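Local coordinates for protein GDP-6-deoxy-D-mannose reductase (Pseudomonas aeruginosa, PDB 6X3B) that probably reduces GDP-4-dehydro-6-deoxy-D-mannose to GDP-D-rhamnose with the bound cofactor NADPH, in the pathway to the lipopolysaccharide O-antigen, at residues A[169-181]-A[235-248]. Numbering follows the deposited sequence.
Sequences EGWRVLVARPFNH and LLSHGEAGAVYNVC. With NDP (NADPH dihydro-nicotinamide-adenine-dinucleotide phosphate), chain E.
Arg172 meets Leu236 and Gly239 at the C-terminal end of helix 225-238, its chain extended from CG to NE, a length and a row of donors suited to the carbonyls there. Arg172 NH1 and NH2 both donate to Leu236 O, NH1 at 2.9 Å and NH2 from above the carbonyl plane, while Arg172 NH2 also donates to Gly239 O at 2.8 Å. Both oxygens lie in or near the guanidinium plane, which fixes its rotation; NE adds a weak bond to Gly239 O and shares a water with Ala241 N. Gly239, having no side chain, lets Leu174 CD2 pack 3.6 Å from Gly239 C. From Val175 to Pro178 the segment pairs in parallel with Val244 to Val247, Tyr245 N to Val175 O measuring 2.7 Å. Val175 and Val244 stand side by side on one face, branched residues that suit a strand. Val244 CG1 lies over one face of the Arg177 guanidinium, 3.5 Å from Arg177 NE, placed there by a chi1 of 175°; Arg177 NH2 forms a salt bridge with Glu159. The opposite face bears Ala176, small enough to admit Val247 CG2 and Leu235 CD1, each 3.9 Å from Ala176 CB. Asn246 OD1, hydrogen-bonded to Tyr129, meets the Phe179 ring edge, 3.8 Å from Phe179 CE1; Cys248 SG stands more distantly above its face. His181 ND1 bonds to Phe179 O, and its ring lays one face on the nicotinamide. In this Rossmann-type sheet, strand 172-182 pairs with strands 119-123, 219-224 and 244-247; helix 150-169 covers the Val175 face, helices 225-238 and 292-298 the Tyr245 face.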
loop_
_atom_site.group_PDB
_atom_site.type_symbol
_atom_site.label_atom_id
_atom_site.label_comp_id
_atom_site.label_asym_id
_atom_site.label_seq_id
_atom_site.Cartn_x
_atom_site.Cartn_y
_atom_site.Cartn_z
ATOM N N GLU A 169 -12.683 -10.971 -5.912
ATOM C CA GLU A 169 -13.949 -10.966 -6.646
ATOM C C GLU A 169 -13.858 -11.578 -8.039
ATOM O O GLU A 169 -14.905 -11.858 -8.637
ATOM C CB GLU A 169 -14.494 -9.544 -6.762
ATOM C CG GLU A 169 -14.730 -8.871 -5.400
ATOM C CD GLU A 169 -15.787 -9.589 -4.571
ATOM O OE1 GLU A 169 -16.718 -10.149 -5.174
ATOM O OE2 GLU A 169 -15.695 -9.581 -3.323
ATOM N N GLY A 170 -12.661 -11.789 -8.574
ATOM C CA GLY A 170 -12.527 -12.290 -9.929
ATOM C C GLY A 170 -12.652 -11.244 -11.022
ATOM O O GLY A 170 -12.682 -11.602 -12.199
ATOM N N TRP A 171 -12.728 -9.968 -10.676
ATOM C CA TRP A 171 -12.777 -8.925 -11.693
ATOM C C TRP A 171 -11.434 -8.793 -12.397
ATOM O O TRP A 171 -10.375 -9.125 -11.850
ATOM C CB TRP A 171 -13.142 -7.571 -11.079
ATOM C CG TRP A 171 -14.437 -7.547 -10.335
ATOM C CD1 TRP A 171 -15.350 -8.551 -10.241
ATOM C CD2 TRP A 171 -14.951 -6.460 -9.565
ATOM N NE1 TRP A 171 -16.404 -8.157 -9.456
ATOM C CE2 TRP A 171 -16.185 -6.876 -9.031
ATOM C CE3 TRP A 171 -14.481 -5.173 -9.269
ATOM C CZ2 TRP A 171 -16.976 -6.045 -8.231
ATOM C CZ3 TRP A 171 -15.262 -4.343 -8.465
ATOM C CH2 TRP A 171 -16.493 -4.790 -7.953
ATOM N N ARG A 172 -11.485 -8.269 -13.617
ATOM C CA ARG A 172 -10.290 -7.897 -14.371
ATOM C C ARG A 172 -9.839 -6.519 -13.893
ATOM O O ARG A 172 -10.392 -5.489 -14.304
ATOM C CB ARG A 172 -10.589 -7.892 -15.868
ATOM C CG ARG A 172 -9.415 -7.466 -16.744
ATOM C CD ARG A 172 -9.624 -7.927 -18.187
ATOM N NE ARG A 172 -8.618 -7.418 -19.114
ATOM C CZ ARG A 172 -8.805 -6.343 -19.877
ATOM N NH1 ARG A 172 -9.947 -5.667 -19.792
ATOM N NH2 ARG A 172 -7.870 -5.949 -20.726
ATOM N N VAL A 173 -8.833 -6.494 -13.017
ATOM C CA VAL A 173 -8.305 -5.270 -12.435
ATOM C C VAL A 173 -6.962 -4.967 -13.072
ATOM O O VAL A 173 -6.087 -5.841 -13.154
ATOM C CB VAL A 173 -8.163 -5.379 -10.909
ATOM C CG1 VAL A 173 -7.508 -4.121 -10.366
ATOM C CG2 VAL A 173 -9.532 -5.614 -10.290
ATOM N N LEU A 174 -6.800 -3.725 -13.503
ATOM C CA LEU A 174 -5.564 -3.236 -14.077
ATOM C C LEU A 174 -5.135 -1.984 -13.323
ATOM O O LEU A 174 -5.972 -1.214 -12.830
ATOM C CB LEU A 174 -5.747 -2.889 -15.553
ATOM C CG LEU A 174 -6.465 -3.944 -16.402
ATOM C CD1 LEU A 174 -7.004 -3.274 -17.669
ATOM C CD2 LEU A 174 -5.477 -5.053 -16.756
ATOM N N VAL A 175 -3.825 -1.783 -13.240
ATOM C CA VAL A 175 -3.257 -0.608 -12.596
ATOM C C VAL A 175 -2.344 0.086 -13.595
ATOM O O VAL A 175 -1.480 -0.550 -14.214
ATOM C CB VAL A 175 -2.496 -0.973 -11.307
ATOM C CG1 VAL A 175 -1.686 0.218 -10.840
ATOM C CG2 VAL A 175 -3.471 -1.384 -10.227
ATOM N N ALA A 176 -2.530 1.389 -13.747
ATOM C CA ALA A 176 -1.632 2.209 -14.534
ATOM C C ALA A 176 -0.897 3.165 -13.609
ATOM O O ALA A 176 -1.518 3.760 -12.724
ATOM C CB ALA A 176 -2.403 3.001 -15.590
ATOM N N ARG A 177 0.414 3.335 -13.830
ATOM C CA ARG A 177 1.242 4.322 -13.119
ATOM C C ARG A 177 1.718 5.371 -14.115
ATOM O O ARG A 177 2.797 5.233 -14.709
ATOM C CB ARG A 177 2.441 3.668 -12.416
ATOM C CG ARG A 177 2.036 2.753 -11.261
ATOM C CD ARG A 177 3.217 1.938 -10.715
ATOM N NE ARG A 177 2.828 1.210 -9.516
ATOM C CZ ARG A 177 3.599 0.300 -8.925
ATOM N NH1 ARG A 177 4.784 -0.002 -9.454
ATOM N NH2 ARG A 177 3.187 -0.306 -7.815
ATOM N N PRO A 178 0.941 6.413 -14.371
ATOM C CA PRO A 178 1.379 7.432 -15.332
ATOM C C PRO A 178 2.433 8.327 -14.716
ATOM O O PRO A 178 2.391 8.647 -13.522
ATOM C CB PRO A 178 0.096 8.216 -15.621
ATOM C CG PRO A 178 -0.699 8.075 -14.321
ATOM C CD PRO A 178 -0.415 6.672 -13.852
ATOM N N PHE A 179 3.387 8.736 -15.548
ATOM C CA PHE A 179 4.381 9.694 -15.091
ATOM C C PHE A 179 3.879 11.096 -15.451
ATOM O O PHE A 179 2.665 11.326 -15.439
ATOM C CB PHE A 179 5.759 9.323 -15.668
ATOM C CG PHE A 179 6.381 8.091 -14.995
ATOM C CD1 PHE A 179 5.698 6.882 -14.962
ATOM C CD2 PHE A 179 7.621 8.161 -14.369
ATOM C CE1 PHE A 179 6.250 5.746 -14.347
ATOM C CE2 PHE A 179 8.184 7.040 -13.760
ATOM C CZ PHE A 179 7.491 5.828 -13.740
ATOM N N ASN A 180 4.795 12.038 -15.670
ATOM C CA ASN A 180 4.413 13.460 -15.894
ATOM C C ASN A 180 3.446 13.630 -17.073
ATOM O O ASN A 180 3.677 13.024 -18.126
ATOM C CB ASN A 180 5.634 14.377 -15.957
ATOM C CG ASN A 180 6.301 14.521 -14.606
ATOM O OD1 ASN A 180 6.927 13.587 -14.122
ATOM N ND2 ASN A 180 6.155 15.681 -13.989
ATOM N N HIS A 181 2.424 14.431 -16.911
ATOM C CA HIS A 181 1.397 14.751 -17.936
ATOM C C HIS A 181 1.605 16.185 -18.427
ATOM O O HIS A 181 2.025 17.028 -17.623
ATOM C CB HIS A 181 -0.007 14.815 -17.314
ATOM C CG HIS A 181 -0.644 13.524 -16.930
ATOM N ND1 HIS A 181 0.021 12.551 -16.232
ATOM C CD2 HIS A 181 -1.907 13.077 -17.081
ATOM C CE1 HIS A 181 -0.788 11.543 -15.997
ATOM N NE2 HIS A 181 -1.976 11.845 -16.505
ATOM N N LEU A 235 -5.182 -0.235 -22.459
ATOM C CA LEU A 235 -5.145 -1.141 -21.319
ATOM C C LEU A 235 -6.497 -1.813 -21.112
ATOM O O LEU A 235 -6.562 -3.029 -20.867
ATOM C CB LEU A 235 -4.704 -0.382 -20.065
ATOM C CG LEU A 235 -3.196 -0.173 -19.966
ATOM C CD1 LEU A 235 -2.853 0.756 -18.787
ATOM C CD2 LEU A 235 -2.501 -1.517 -19.832
ATOM N N LEU A 236 -7.592 -1.036 -21.184
ATOM C CA LEU A 236 -8.924 -1.633 -21.102
ATOM C C LEU A 236 -9.099 -2.709 -22.164
ATOM O O LEU A 236 -9.714 -3.748 -21.906
ATOM C CB LEU A 236 -10.010 -0.574 -21.293
ATOM C CG LEU A 236 -10.123 0.536 -20.243
ATOM C CD1 LEU A 236 -11.316 1.428 -20.598
ATOM C CD2 LEU A 236 -10.326 -0.063 -18.856
ATOM N N SER A 237 -8.584 -2.461 -23.369
ATOM C CA SER A 237 -8.764 -3.432 -24.448
ATOM C C SER A 237 -7.839 -4.635 -24.311
ATOM O O SER A 237 -8.225 -5.742 -24.697
ATOM C CB SER A 237 -8.521 -2.784 -25.810
ATOM O OG SER A 237 -9.532 -1.847 -26.115
ATOM N N HIS A 238 -6.625 -4.451 -23.789
ATOM C CA HIS A 238 -5.582 -5.461 -23.958
ATOM C C HIS A 238 -4.817 -5.826 -22.690
ATOM O O HIS A 238 -4.059 -6.806 -22.723
ATOM C CB HIS A 238 -4.559 -5.014 -25.021
ATOM C CG HIS A 238 -5.168 -4.622 -26.338
ATOM N ND1 HIS A 238 -5.903 -5.501 -27.115
ATOM C CD2 HIS A 238 -5.114 -3.461 -27.033
ATOM C CE1 HIS A 238 -6.298 -4.883 -28.216
ATOM N NE2 HIS A 238 -5.829 -3.647 -28.195
ATOM N N GLY A 239 -4.967 -5.081 -21.593
ATOM C CA GLY A 239 -4.160 -5.342 -20.409
ATOM C C GLY A 239 -4.447 -6.693 -19.774
ATOM O O GLY A 239 -5.514 -7.288 -19.925
ATOM N N GLU A 240 -3.453 -7.207 -19.055
ATOM C CA GLU A 240 -3.594 -8.487 -18.365
ATOM C C GLU A 240 -4.142 -8.268 -16.964
ATOM O O GLU A 240 -3.577 -7.486 -16.195
ATOM C CB GLU A 240 -2.255 -9.218 -18.274
ATOM C CG GLU A 240 -1.669 -9.560 -19.620
ATOM C CD GLU A 240 -0.875 -10.866 -19.607
ATOM O OE1 GLU A 240 -0.422 -11.302 -20.691
ATOM O OE2 GLU A 240 -0.709 -11.453 -18.515
ATOM N N ALA A 241 -5.237 -8.964 -16.638
ATOM C CA ALA A 241 -5.821 -8.908 -15.300
ATOM C C ALA A 241 -4.743 -9.078 -14.238
ATOM O O ALA A 241 -3.877 -9.952 -14.350
ATOM C CB ALA A 241 -6.893 -9.998 -15.144
ATOM N N GLY A 242 -4.777 -8.219 -13.218
ATOM C CA GLY A 242 -3.828 -8.319 -12.128
ATOM C C GLY A 242 -2.508 -7.612 -12.343
ATOM O O GLY A 242 -1.669 -7.612 -11.427
ATOM N N ALA A 243 -2.292 -6.979 -13.495
ATOM C CA ALA A 243 -0.980 -6.425 -13.804
ATOM C C ALA A 243 -0.935 -4.911 -13.585
ATOM O O ALA A 243 -1.947 -4.215 -13.709
ATOM C CB ALA A 243 -0.566 -6.757 -15.240
ATOM N N VAL A 244 0.268 -4.426 -13.259
ATOM C CA VAL A 244 0.589 -3.012 -13.092
ATOM C C VAL A 244 1.409 -2.550 -14.291
ATOM O O VAL A 244 2.392 -3.202 -14.663
ATOM C CB VAL A 244 1.375 -2.785 -11.790
ATOM C CG1 VAL A 244 1.829 -1.337 -11.669
ATOM C CG2 VAL A 244 0.553 -3.222 -10.584
ATOM N N TYR A 245 1.028 -1.413 -14.882
ATOM C CA TYR A 245 1.718 -0.879 -16.054
ATOM C C TYR A 245 2.150 0.559 -15.822
ATOM O O TYR A 245 1.312 1.396 -15.463
ATOM C CB TYR A 245 0.811 -0.918 -17.290
ATOM C CG TYR A 245 0.366 -2.298 -17.652
ATOM C CD1 TYR A 245 -0.773 -2.852 -17.088
ATOM C CD2 TYR A 245 1.095 -3.053 -18.558
ATOM C CE1 TYR A 245 -1.180 -4.132 -17.419
ATOM C CE2 TYR A 245 0.709 -4.326 -18.894
ATOM C CZ TYR A 245 -0.424 -4.857 -18.335
ATOM O OH TYR A 245 -0.781 -6.116 -18.710
ATOM N N ASN A 246 3.439 0.848 -16.043
ATOM C CA ASN A 246 3.872 2.235 -16.203
ATOM C C ASN A 246 3.266 2.819 -17.474
ATOM O O ASN A 246 3.215 2.155 -18.509
ATOM C CB ASN A 246 5.387 2.339 -16.321
ATOM C CG ASN A 246 6.111 2.008 -15.029
ATOM O OD1 ASN A 246 5.530 2.044 -13.931
ATOM N ND2 ASN A 246 7.393 1.705 -15.155
ATOM N N VAL A 247 2.843 4.074 -17.401
ATOM C CA VAL A 247 2.425 4.827 -18.584
ATOM C C VAL A 247 3.368 6.023 -18.674
ATOM O O VAL A 247 3.254 6.980 -17.898
ATOM C CB VAL A 247 0.952 5.252 -18.519
ATOM C CG1 VAL A 247 0.582 6.107 -19.764
ATOM C CG2 VAL A 247 0.015 4.007 -18.415
ATOM N N CYS A 248 4.317 5.969 -19.611
ATOM C CA CYS A 248 5.397 6.947 -19.680
ATOM C C CYS A 248 5.978 6.944 -21.088
ATOM O O CYS A 248 5.692 6.062 -21.904
ATOM C CB CYS A 248 6.484 6.644 -18.631
ATOM S SG CYS A 248 7.097 4.925 -18.736
HETATM P PA NDP E . -7.929 16.507 -10.713
HETATM O O1A NDP E . -7.578 16.884 -9.314
HETATM O O2A NDP E . -7.799 17.538 -11.784
HETATM O O5B NDP E . -9.409 15.895 -10.746
HETATM C C5B NDP E . -9.873 15.121 -9.614
HETATM C C4B NDP E . -11.288 14.670 -9.873
HETATM O O4B NDP E . -11.750 13.873 -8.753
HETATM C C3B NDP E . -12.327 15.787 -10.054
HETATM O O3B NDP E . -13.235 15.473 -11.103
HETATM C C2B NDP E . -13.011 15.837 -8.693
HETATM O O2B NDP E . -14.351 16.305 -8.822
HETATM C C1B NDP E . -12.994 14.363 -8.314
HETATM N N9A NDP E . -13.118 14.121 -6.883
HETATM C C8A NDP E . -12.264 14.550 -5.897
HETATM N N7A NDP E . -12.634 14.186 -4.696
HETATM C C5A NDP E . -13.806 13.472 -4.900
HETATM C C6A NDP E . -14.690 12.823 -4.018
HETATM N N6A NDP E . -14.485 12.811 -2.704
HETATM N N1A NDP E . -15.773 12.203 -4.543
HETATM C C2A NDP E . -15.940 12.243 -5.870
HETATM N N3A NDP E . -15.180 12.820 -6.797
HETATM C C4A NDP E . -14.116 13.426 -6.244
HETATM O O3 NDP E . -7.061 15.231 -11.139
HETATM P PN NDP E . -6.275 14.910 -12.497
HETATM O O1N NDP E . -7.267 14.818 -13.607
HETATM O O2N NDP E . -5.146 15.875 -12.632
HETATM O O5D NDP E . -5.691 13.452 -12.182
HETATM C C5D NDP E . -6.435 12.292 -12.625
HETATM C C4D NDP E . -5.803 11.051 -12.045
HETATM O O4D NDP E . -4.442 10.942 -12.533
HETATM C C3D NDP E . -5.711 11.006 -10.513
HETATM O O3D NDP E . -5.957 9.695 -10.023
HETATM C C2D NDP E . -4.274 11.457 -10.268
HETATM O O2D NDP E . -3.752 10.996 -9.032
HETATM C C1D NDP E . -3.545 10.837 -11.455
HETATM N N1N NDP E . -2.291 11.569 -11.802
HETATM C C2N NDP E . -2.335 12.802 -12.395
HETATM C C3N NDP E . -1.204 13.419 -12.857
HETATM C C7N NDP E . -1.294 14.845 -13.245
HETATM O O7N NDP E . -0.275 15.453 -13.586
HETATM N N7N NDP E . -2.483 15.429 -13.214
HETATM C C4N NDP E . 0.052 12.621 -12.945
HETATM C C5N NDP E . -0.006 11.336 -12.230
HETATM C C6N NDP E . -1.066 11.013 -11.526
HETATM P P2B NDP E . -14.568 17.693 -8.026
HETATM O O1X NDP E . -16.018 18.067 -8.243
HETATM O O2X NDP E . -14.260 17.425 -6.568
HETATM O O3X NDP E . -13.618 18.704 -8.633
HETATM O O HOH W 1 -6.900 -9.956 -18.686
#